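Local coordinates for protein ECL CdiI (Enterobacter cloacae subsp. cloacae, PDB 4NTQ) that serves as the immunity protein of a contact-dependent growth inhibition system, forming a complex with the CdiA toxin domain, a ribosomal RNase, at residues Met1-Glu9 and Thr131-Phe139; His61-Pro71 and Phe104-Ile113. One frame throughout, in Å; residues are numbered along the deposited sequence.

Contact 1. Residues Met1-Glu9 and Thr131-Phe139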
loop_
_atom_site.group_PDB
_atom_site.type_symbol
_atom_site.label_atom_id
_atom_site.label_comp_id
_atom_site.label_asym_id
_atom_site.label_seq_id
_atom_site.Cartn_x
_atom_site.Cartn_y
_atom_site.Cartn_z
HETATM N N MSE B 1 18.132 0.118 -6.822
HETATM C CA MSE B 1 17.870 1.210 -5.899
HETATM C C MSE B 1 16.637 0.782 -5.088
HETATM O O MSE B 1 15.924 -0.150 -5.473
HETATM C CB MSE B 1 17.582 2.511 -6.682
HETATM C CG MSE B 1 18.737 3.602 -6.814
HETATM SE SE MSE B 1 17.757 5.168 -6.766
HETATM C CE MSE B 1 16.876 4.768 -5.275
ATOM N N PHE B 2 16.403 1.427 -3.952
ATOM C CA PHE B 2 15.124 1.283 -3.269
ATOM C C PHE B 2 14.594 2.632 -2.876
ATOM O O PHE B 2 15.346 3.477 -2.385
ATOM C CB PHE B 2 15.207 0.457 -1.977
ATOM C CG PHE B 2 13.905 0.470 -1.190
ATOM C CD1 PHE B 2 13.723 1.334 -0.121
ATOM C CD2 PHE B 2 12.848 -0.341 -1.563
ATOM C CE1 PHE B 2 12.516 1.366 0.580
ATOM C CE2 PHE B 2 11.647 -0.307 -0.878
ATOM C CZ PHE B 2 11.479 0.547 0.202
ATOM N N GLY B 3 13.290 2.823 -3.032
ATOM C CA GLY B 3 12.690 4.031 -2.508
ATOM C C GLY B 3 11.353 4.370 -3.102
ATOM O O GLY B 3 10.810 3.643 -3.928
ATOM N N ILE B 4 10.826 5.498 -2.652
ATOM C CA ILE B 4 9.558 6.001 -3.103
ATOM C C ILE B 4 9.778 7.441 -3.565
ATOM O O ILE B 4 10.249 8.270 -2.788
ATOM C CB ILE B 4 8.546 5.962 -1.959
ATOM C CG1 ILE B 4 8.343 4.521 -1.480
ATOM C CG2 ILE B 4 7.233 6.621 -2.402
ATOM C CD1 ILE B 4 7.467 4.407 -0.233
ATOM N N PHE B 5 9.428 7.735 -4.819
ATOM C CA PHE B 5 9.831 8.986 -5.463
ATOM C C PHE B 5 8.671 9.710 -6.125
ATOM O O PHE B 5 7.833 9.091 -6.769
ATOM C CB PHE B 5 10.894 8.692 -6.522
ATOM C CG PHE B 5 12.053 7.917 -5.997
ATOM C CD1 PHE B 5 13.130 8.573 -5.424
ATOM C CD2 PHE B 5 12.050 6.523 -6.037
ATOM C CE1 PHE B 5 14.199 7.870 -4.930
ATOM C CE2 PHE B 5 13.114 5.811 -5.536
ATOM C CZ PHE B 5 14.184 6.489 -4.977
ATOM N N SER B 6 8.640 11.027 -5.968
ATOM C CA SER B 6 7.635 11.858 -6.623
ATOM C C SER B 6 7.859 11.887 -8.122
ATOM O O SER B 6 9.000 11.840 -8.574
ATOM C CB SER B 6 7.728 13.301 -6.122
ATOM O OG SER B 6 7.572 13.361 -4.724
ATOM N N LYS B 7 6.770 11.961 -8.882
ATOM C CA LYS B 7 6.845 12.369 -10.273
ATOM C C LYS B 7 6.473 13.860 -10.357
ATOM O O LYS B 7 7.127 14.691 -9.729
ATOM C CB LYS B 7 5.938 11.496 -11.124
ATOM C CG LYS B 7 6.208 10.019 -10.914
ATOM C CD LYS B 7 5.216 9.149 -11.669
ATOM C CE LYS B 7 5.826 7.814 -12.085
ATOM N NZ LYS B 7 4.987 7.184 -13.135
ATOM N N GLY B 8 5.423 14.192 -11.111
ATOM C CA GLY B 8 5.063 15.578 -11.390
ATOM C C GLY B 8 4.140 16.252 -10.383
ATOM O O GLY B 8 4.017 15.818 -9.254
ATOM N N GLU B 9 3.486 17.331 -10.793
ATOM C CA GLU B 9 2.679 18.109 -9.861
ATOM C C GLU B 9 1.470 17.333 -9.330
ATOM O O GLU B 9 0.979 16.418 -9.986
ATOM C CB GLU B 9 2.233 19.419 -10.511
ATOM C CG GLU B 9 1.558 19.268 -11.851
ATOM C CD GLU B 9 1.486 20.595 -12.583
ATOM O OE1 GLU B 9 1.994 21.592 -12.014
ATOM O OE2 GLU B 9 0.933 20.642 -13.709
ATOM N N THR B 131 15.318 -6.566 -2.286
ATOM C CA THR B 131 16.434 -5.693 -2.587
ATOM C C THR B 131 17.464 -5.829 -1.465
ATOM O O THR B 131 17.170 -6.409 -0.428
ATOM C CB THR B 131 15.970 -4.228 -2.739
ATOM O OG1 THR B 131 17.072 -3.434 -3.155
ATOM C CG2 THR B 131 15.406 -3.665 -1.424
ATOM N N ASP B 132 18.670 -5.310 -1.671
ATOM C CA ASP B 132 19.743 -5.504 -0.696
ATOM C C ASP B 132 19.661 -4.470 0.436
ATOM O O ASP B 132 19.031 -3.428 0.289
ATOM C CB ASP B 132 21.102 -5.436 -1.386
ATOM C CG ASP B 132 21.451 -4.032 -1.829
ATOM O OD1 ASP B 132 20.609 -3.376 -2.463
ATOM O OD2 ASP B 132 22.560 -3.569 -1.525
ATOM N N LEU B 133 20.287 -4.770 1.568
ATOM C CA LEU B 133 20.279 -3.865 2.717
ATOM C C LEU B 133 20.863 -2.505 2.379
ATOM O O LEU B 133 20.294 -1.479 2.758
ATOM C CB LEU B 133 21.057 -4.467 3.883
ATOM C CG LEU B 133 21.049 -3.650 5.168
ATOM C CD1 LEU B 133 19.606 -3.336 5.546
ATOM C CD2 LEU B 133 21.747 -4.427 6.279
ATOM N N ASN B 134 21.995 -2.489 1.671
ATOM C CA ASN B 134 22.646 -1.227 1.319
ATOM C C ASN B 134 21.719 -0.259 0.599
ATOM O O ASN B 134 21.801 0.957 0.792
ATOM C CB ASN B 134 23.892 -1.460 0.456
ATOM C CG ASN B 134 25.118 -1.830 1.275
ATOM O OD1 ASN B 134 25.251 -1.445 2.437
ATOM N ND2 ASN B 134 26.028 -2.572 0.662
ATOM N N SER B 135 20.833 -0.787 -0.237
ATOM C CA SER B 135 20.008 0.107 -1.034
ATOM C C SER B 135 18.941 0.732 -0.129
ATOM O O SER B 135 18.494 1.854 -0.363
ATOM C CB SER B 135 19.401 -0.611 -2.242
ATOM O OG SER B 135 18.443 -1.551 -1.812
ATOM N N VAL B 136 18.564 0.020 0.927
ATOM C CA VAL B 136 17.617 0.564 1.897
ATOM C C VAL B 136 18.301 1.592 2.790
ATOM O O VAL B 136 17.728 2.633 3.118
ATOM C CB VAL B 136 16.980 -0.539 2.753
ATOM C CG1 VAL B 136 16.106 0.074 3.844
ATOM C CG2 VAL B 136 16.159 -1.478 1.867
ATOM N N LEU B 137 19.534 1.296 3.179
ATOM C CA LEU B 137 20.337 2.259 3.912
ATOM C C LEU B 137 20.443 3.571 3.140
ATOM O O LEU B 137 20.239 4.641 3.708
ATOM C CB LEU B 137 21.724 1.698 4.159
ATOM C CG LEU B 137 21.806 0.583 5.185
ATOM C CD1 LEU B 137 23.249 0.063 5.303
ATOM C CD2 LEU B 137 21.282 1.097 6.518
ATOM N N ASP B 138 20.763 3.491 1.849
ATOM C CA ASP B 138 20.928 4.704 1.046
ATOM C C ASP B 138 19.630 5.531 1.080
ATOM O O ASP B 138 19.655 6.736 1.336
ATOM C CB ASP B 138 21.329 4.367 -0.398
ATOM C CG ASP B 138 22.690 3.666 -0.495
ATOM O OD1 ASP B 138 23.572 3.926 0.359
ATOM O OD2 ASP B 138 22.866 2.845 -1.428
ATOM N N PHE B 139 18.493 4.867 0.877
ATOM C CA PHE B 139 17.206 5.545 0.962
ATOM C C PHE B 139 16.945 6.132 2.355
ATOM O O PHE B 139 16.405 7.224 2.488
ATOM C CB PHE B 139 16.070 4.594 0.587
ATOM C CG PHE B 139 14.719 5.251 0.559
ATOM C CD1 PHE B 139 14.473 6.316 -0.287
ATOM C CD2 PHE B 139 13.691 4.780 1.358
ATOM C CE1 PHE B 139 13.230 6.911 -0.328
ATOM C CE2 PHE B 139 12.450 5.365 1.337
ATOM C CZ PHE B 139 12.213 6.440 0.487
HETATM O O HOH W 1 18.357 3.028 -2.897
#
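Phe-2 and Phe-139 meet in an offset edge-to-face stack where the N-terminal strand, residues 2-6 of an antiparallel sheet, lies against the first turns of the helix that follows strand 129-132. The axes of strand 2-6 and helix 133-139 approach to 7.3 Å. Followed outward, the Phe-2 side chain has its CB 3.8 Å from Ser-135 OG, CD2 near the Thr-131 methyl CG2, CD1 on Val-136 CG2, CE1 3.7 Å from CD2 of Phe-139, and CZ at the tip against Leu-64. With CG anti to the backbone N (chi1 173°), the ring is directed inward, and its edge meets the Phe-139 face with the planes at 85°. Leu-82 of the neighbouring sheet also touches it, so a large apolar residue suits this buried place.

Phe-139 is shared by three consecutive strand residues. Besides Phe-2, Gly-3 CA sits over the centre of one face, 3.6 Å from the centroid, a CH-pi contact, and Ile-4 N lies 3.6 Å from Phe-139 CZ. Having no side chain, glycine can come this close and take up a phi of 161°, where the carbonyl before it would crowd a side chain. At the helix start Asp-132 is the N-cap, its OD1 taking a weak bond from Ser-135 N, while Thr-131 OG1 donates to Ser-135 OG. That hydroxyl in turn donates to Asp-132 O, which Ser-135 N reaches from the same face. No direct hydrogen bond joins strand and helix; one water bridges them, accepting from Phe-2 N at 2.7 Å and donating to Ser-135 O at 2.8 Å.

Contact 2. Residues His61-Pro71 and Phe104-Ile113; sequences HSALAVSMYEP and FSPENINKFI
A short 3-10 segment, residues 106-111 of the long connection between strands 88-97 and 129-132, packs along strand 61-65, one of the two edge strands of an antiparallel sheet within this chain. Asn-110 meets this strand with two polar groups. Its side-chain OD1 accepts from Ala-63 N at 2.7 Å, in the carbonyl plane, serving a backbone N-H as a neighbouring strand would. Its backbone O accepts a hydrogen bond from His-61 NE2 at 2.8 Å, lying in the imidazole plane and using a carbonyl lone pair; the N-H...O angle is a nearly straight 166°. The amide's other end, ND2, is held by Ser-51 and Glu-54 of helix 41-58, which fixes its rotation.

Ile-113 CG2 sits over one face of the His-61 ring, 3.6 Å from the centroid, so bond and methyl together restrain the imidazole. Beside these bonds the small side chain of Ala-63 lets Ile-109 CD1 and Ile-113 CG1 come close, and the same Ile-109 methyl reaches Ala-65 CB. Farther along, Met-68, a selenomethionine, bends at chi2 and chi3 (63° and 43°) to bring SE to the edge of the poorly ordered Phe-104 ring, 4.1 Å from CE2, a Met-aromatic contact. Pro-71 CG crosses onto Pro-106 CD at 3.9 Å. The whole is a sheet edge covered by a 3-10 segment, an asparagine side chain taking one strand N-H.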
loop_
_atom_site.group_PDB
_atom_site.type_symbol
_atom_site.label_atom_id
_atom_site.label_comp_id
_atom_site.label_asym_id
_atom_site.label_seq_id
_atom_site.Cartn_x
_atom_site.Cartn_y
_atom_site.Cartn_z
ATOM N N HIS B 61 11.290 -5.103 11.079
ATOM C CA HIS B 61 10.598 -4.634 9.890
ATOM C C HIS B 61 10.386 -3.135 9.892
ATOM O O HIS B 61 10.444 -2.495 10.938
ATOM C CB HIS B 61 9.254 -5.347 9.713
ATOM C CG HIS B 61 8.371 -5.293 10.924
ATOM N ND1 HIS B 61 8.276 -6.339 11.826
ATOM C CD2 HIS B 61 7.543 -4.323 11.381
ATOM C CE1 HIS B 61 7.425 -6.011 12.783
ATOM N NE2 HIS B 61 6.970 -4.796 12.540
ATOM N N SER B 62 10.140 -2.582 8.705
ATOM C CA SER B 62 9.827 -1.160 8.537
ATOM C C SER B 62 8.614 -0.993 7.638
ATOM O O SER B 62 8.662 -1.304 6.442
ATOM C CB SER B 62 11.008 -0.417 7.914
ATOM O OG SER B 62 12.005 -0.173 8.889
ATOM N N ALA B 63 7.520 -0.517 8.208
ATOM C CA ALA B 63 6.330 -0.294 7.412
ATOM C C ALA B 63 6.346 1.120 6.888
ATOM O O ALA B 63 6.448 2.067 7.684
ATOM C CB ALA B 63 5.097 -0.527 8.239
ATOM N N LEU B 64 6.251 1.247 5.558
ATOM C CA LEU B 64 6.215 2.542 4.876
ATOM C C LEU B 64 4.813 2.815 4.356
ATOM O O LEU B 64 4.408 2.228 3.352
ATOM C CB LEU B 64 7.156 2.542 3.663
ATOM C CG LEU B 64 8.604 2.119 3.883
ATOM C CD1 LEU B 64 9.383 2.116 2.570
ATOM C CD2 LEU B 64 9.271 3.027 4.878
ATOM N N ALA B 65 4.082 3.712 5.012
ATOM C CA ALA B 65 2.719 4.031 4.598
ATOM C C ALA B 65 2.715 4.824 3.290
ATOM O O ALA B 65 3.513 5.742 3.109
ATOM C CB ALA B 65 2.000 4.819 5.682
ATOM N N VAL B 66 1.825 4.466 2.373
ATOM C CA VAL B 66 1.692 5.246 1.148
ATOM C C VAL B 66 0.265 5.769 0.994
ATOM O O VAL B 66 -0.177 6.145 -0.098
ATOM C CB VAL B 66 2.163 4.471 -0.071
ATOM C CG1 VAL B 66 3.662 4.170 0.073
ATOM C CG2 VAL B 66 1.347 3.216 -0.230
ATOM N N SER B 67 -0.450 5.779 2.113
ATOM C CA SER B 67 -1.673 6.545 2.223
ATOM C C SER B 67 -1.910 6.772 3.705
ATOM O O SER B 67 -1.528 5.947 4.531
ATOM C CB SER B 67 -2.864 5.811 1.586
ATOM O OG SER B 67 -3.237 4.686 2.363
HETATM N N MSE B 68 -2.544 7.893 4.030
HETATM C CA MSE B 68 -2.799 8.261 5.398
HETATM C C MSE B 68 -3.921 9.274 5.425
HETATM O O MSE B 68 -4.002 10.154 4.564
HETATM C CB MSE B 68 -1.549 8.864 6.033
HETATM C CG MSE B 68 -1.727 9.229 7.498
HETATM SE SE MSE B 68 -2.095 7.632 8.582
HETATM C CE MSE B 68 -0.770 6.438 7.745
ATOM N N TYR B 69 -4.794 9.132 6.410
ATOM C CA TYR B 69 -5.847 10.101 6.630
ATOM C C TYR B 69 -5.896 10.336 8.109
ATOM O O TYR B 69 -5.096 9.755 8.849
ATOM C CB TYR B 69 -7.173 9.561 6.119
ATOM C CG TYR B 69 -7.164 9.314 4.630
ATOM C CD1 TYR B 69 -6.805 8.070 4.110
ATOM C CD2 TYR B 69 -7.493 10.331 3.736
ATOM C CE1 TYR B 69 -6.793 7.847 2.743
ATOM C CE2 TYR B 69 -7.485 10.119 2.371
ATOM C CZ TYR B 69 -7.138 8.882 1.878
ATOM O OH TYR B 69 -7.127 8.678 0.515
ATOM N N GLU B 70 -6.804 11.213 8.530
ATOM C CA GLU B 70 -7.137 11.369 9.933
ATOM C C GLU B 70 -7.296 9.974 10.509
ATOM O O GLU B 70 -8.149 9.213 10.057
ATOM C CB GLU B 70 -8.449 12.134 10.072
ATOM C CG GLU B 70 -8.773 12.570 11.491
ATOM C CD GLU B 70 -7.981 13.792 11.915
ATOM O OE1 GLU B 70 -7.841 14.720 11.089
ATOM O OE2 GLU B 70 -7.500 13.826 13.070
ATOM N N PRO B 71 -6.443 9.617 11.478
ATOM C CA PRO B 71 -6.445 8.261 12.050
ATOM C C PRO B 71 -7.797 7.785 12.624
ATOM O O PRO B 71 -8.101 6.596 12.505
ATOM C CB PRO B 71 -5.369 8.339 13.140
ATOM C CG PRO B 71 -4.435 9.424 12.649
ATOM C CD PRO B 71 -5.324 10.436 11.980
ATOM N N PHE B 104 -5.559 3.276 16.510
ATOM C CA PHE B 104 -4.406 3.461 15.628
ATOM C C PHE B 104 -3.789 4.859 15.663
ATOM O O PHE B 104 -4.483 5.854 15.856
ATOM C CB PHE B 104 -4.750 3.081 14.181
ATOM C CG PHE B 104 -3.663 3.428 13.190
ATOM C CD1 PHE B 104 -2.496 2.676 13.133
ATOM C CD2 PHE B 104 -3.794 4.522 12.342
ATOM C CE1 PHE B 104 -1.483 2.996 12.244
ATOM C CE2 PHE B 104 -2.785 4.847 11.444
ATOM C CZ PHE B 104 -1.627 4.081 11.396
ATOM N N SER B 105 -2.474 4.905 15.478
ATOM C CA SER B 105 -1.733 6.145 15.314
ATOM C C SER B 105 -0.469 5.885 14.487
ATOM O O SER B 105 0.252 4.919 14.740
ATOM C CB SER B 105 -1.356 6.714 16.665
ATOM O OG SER B 105 -1.039 8.080 16.540
ATOM N N PRO B 106 -0.189 6.759 13.506
ATOM C CA PRO B 106 0.864 6.504 12.508
ATOM C C PRO B 106 2.266 6.264 13.087
ATOM O O PRO B 106 3.036 5.493 12.517
ATOM C CB PRO B 106 0.845 7.772 11.636
ATOM C CG PRO B 106 0.211 8.819 12.503
ATOM C CD PRO B 106 -0.802 8.088 13.336
ATOM N N GLU B 107 2.600 6.903 14.198
ATOM C CA GLU B 107 3.938 6.735 14.756
ATOM C C GLU B 107 4.108 5.328 15.332
ATOM O O GLU B 107 5.236 4.866 15.560
ATOM C CB GLU B 107 4.236 7.810 15.802
ATOM C CG GLU B 107 3.428 7.697 17.091
ATOM C CD GLU B 107 1.948 8.049 16.933
ATOM O OE1 GLU B 107 1.490 8.331 15.799
ATOM O OE2 GLU B 107 1.237 8.036 17.964
ATOM N N ASN B 108 2.985 4.644 15.532
ATOM C CA ASN B 108 3.015 3.269 16.007
ATOM C C ASN B 108 2.901 2.222 14.894
ATOM O O ASN B 108 2.703 1.038 15.187
ATOM C CB ASN B 108 1.900 3.022 17.035
ATOM C CG ASN B 108 2.086 3.809 18.315
ATOM O OD1 ASN B 108 3.211 4.115 18.710
ATOM N ND2 ASN B 108 0.969 4.147 18.975
ATOM N N ILE B 109 3.013 2.650 13.636
ATOM C CA ILE B 109 2.754 1.777 12.485
ATOM C C ILE B 109 3.482 0.417 12.517
ATOM O O ILE B 109 2.954 -0.590 12.051
ATOM C CB ILE B 109 3.040 2.502 11.140
ATOM C CG1 ILE B 109 2.609 1.649 9.948
ATOM C CG2 ILE B 109 4.504 2.829 11.002
ATOM C CD1 ILE B 109 2.794 2.335 8.581
ATOM N N ASN B 110 4.691 0.387 13.062
ATOM C CA ASN B 110 5.448 -0.851 13.052
ATOM C C ASN B 110 4.891 -1.897 14.020
ATOM O O ASN B 110 5.141 -3.085 13.842
ATOM C CB ASN B 110 6.947 -0.598 13.264
ATOM C CG ASN B 110 7.643 -0.155 11.986
ATOM O OD1 ASN B 110 7.321 -0.629 10.906
ATOM N ND2 ASN B 110 8.581 0.771 12.106
ATOM N N LYS B 111 4.125 -1.447 15.020
ATOM C CA LYS B 111 3.399 -2.344 15.925
ATOM C C LYS B 111 2.231 -3.041 15.220
ATOM O O LYS B 111 1.784 -4.097 15.658
ATOM C CB LYS B 111 2.861 -1.591 17.154
ATOM C CG LYS B 111 3.913 -1.006 18.086
ATOM C CD LYS B 111 4.828 -2.084 18.659
ATOM C CE LYS B 111 4.063 -3.085 19.527
ATOM N NZ LYS B 111 4.953 -4.163 20.079
ATOM N N PHE B 112 1.734 -2.451 14.133
ATOM C CA PHE B 112 0.540 -2.983 13.468
ATOM C C PHE B 112 0.904 -4.018 12.416
ATOM O O PHE B 112 0.056 -4.546 11.711
ATOM C CB PHE B 112 -0.308 -1.845 12.887
ATOM C CG PHE B 112 -0.932 -0.974 13.939
ATOM C CD1 PHE B 112 -2.288 -1.074 14.234
ATOM C CD2 PHE B 112 -0.156 -0.082 14.665
ATOM C CE1 PHE B 112 -2.865 -0.279 15.224
ATOM C CE2 PHE B 112 -0.719 0.715 15.656
ATOM C CZ PHE B 112 -2.082 0.617 15.937
ATOM N N ILE B 113 2.188 -4.307 12.344
ATOM C CA ILE B 113 2.731 -5.218 11.353
ATOM C C ILE B 113 3.256 -6.415 12.102
ATOM O O ILE B 113 3.963 -6.243 13.103
ATOM C CB ILE B 113 3.944 -4.574 10.647
ATOM C CG1 ILE B 113 3.487 -3.402 9.770
ATOM C CG2 ILE B 113 4.728 -5.620 9.866
ATOM C CD1 ILE B 113 2.258 -3.709 8.921
#

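Contact 1 is buried and built on aromatic and apolar packing, with strand and helix joined by no direct hydrogen bond, whereas contact 2 is partly buried and combines apolar packing with two direct bonds from strand 61-65. Both reach the same antiparallel sheet, at its two outermost strands within the chain: 129-132 leads into the helix of contact 1, and 61-65 carries contact 2. They lie on opposite sides of the chain's centre, yet touch: Leu-64 points away from the 3-10 segment and packs on Phe-2 and Ile-4, with Phe-2 CZ 3.5 Å from Leu-64 CD1, while Val-66, just past the strand, packs on Ile-4. Strand 61-65 thus bears contact 2 on one side, strand 2-6 on the other.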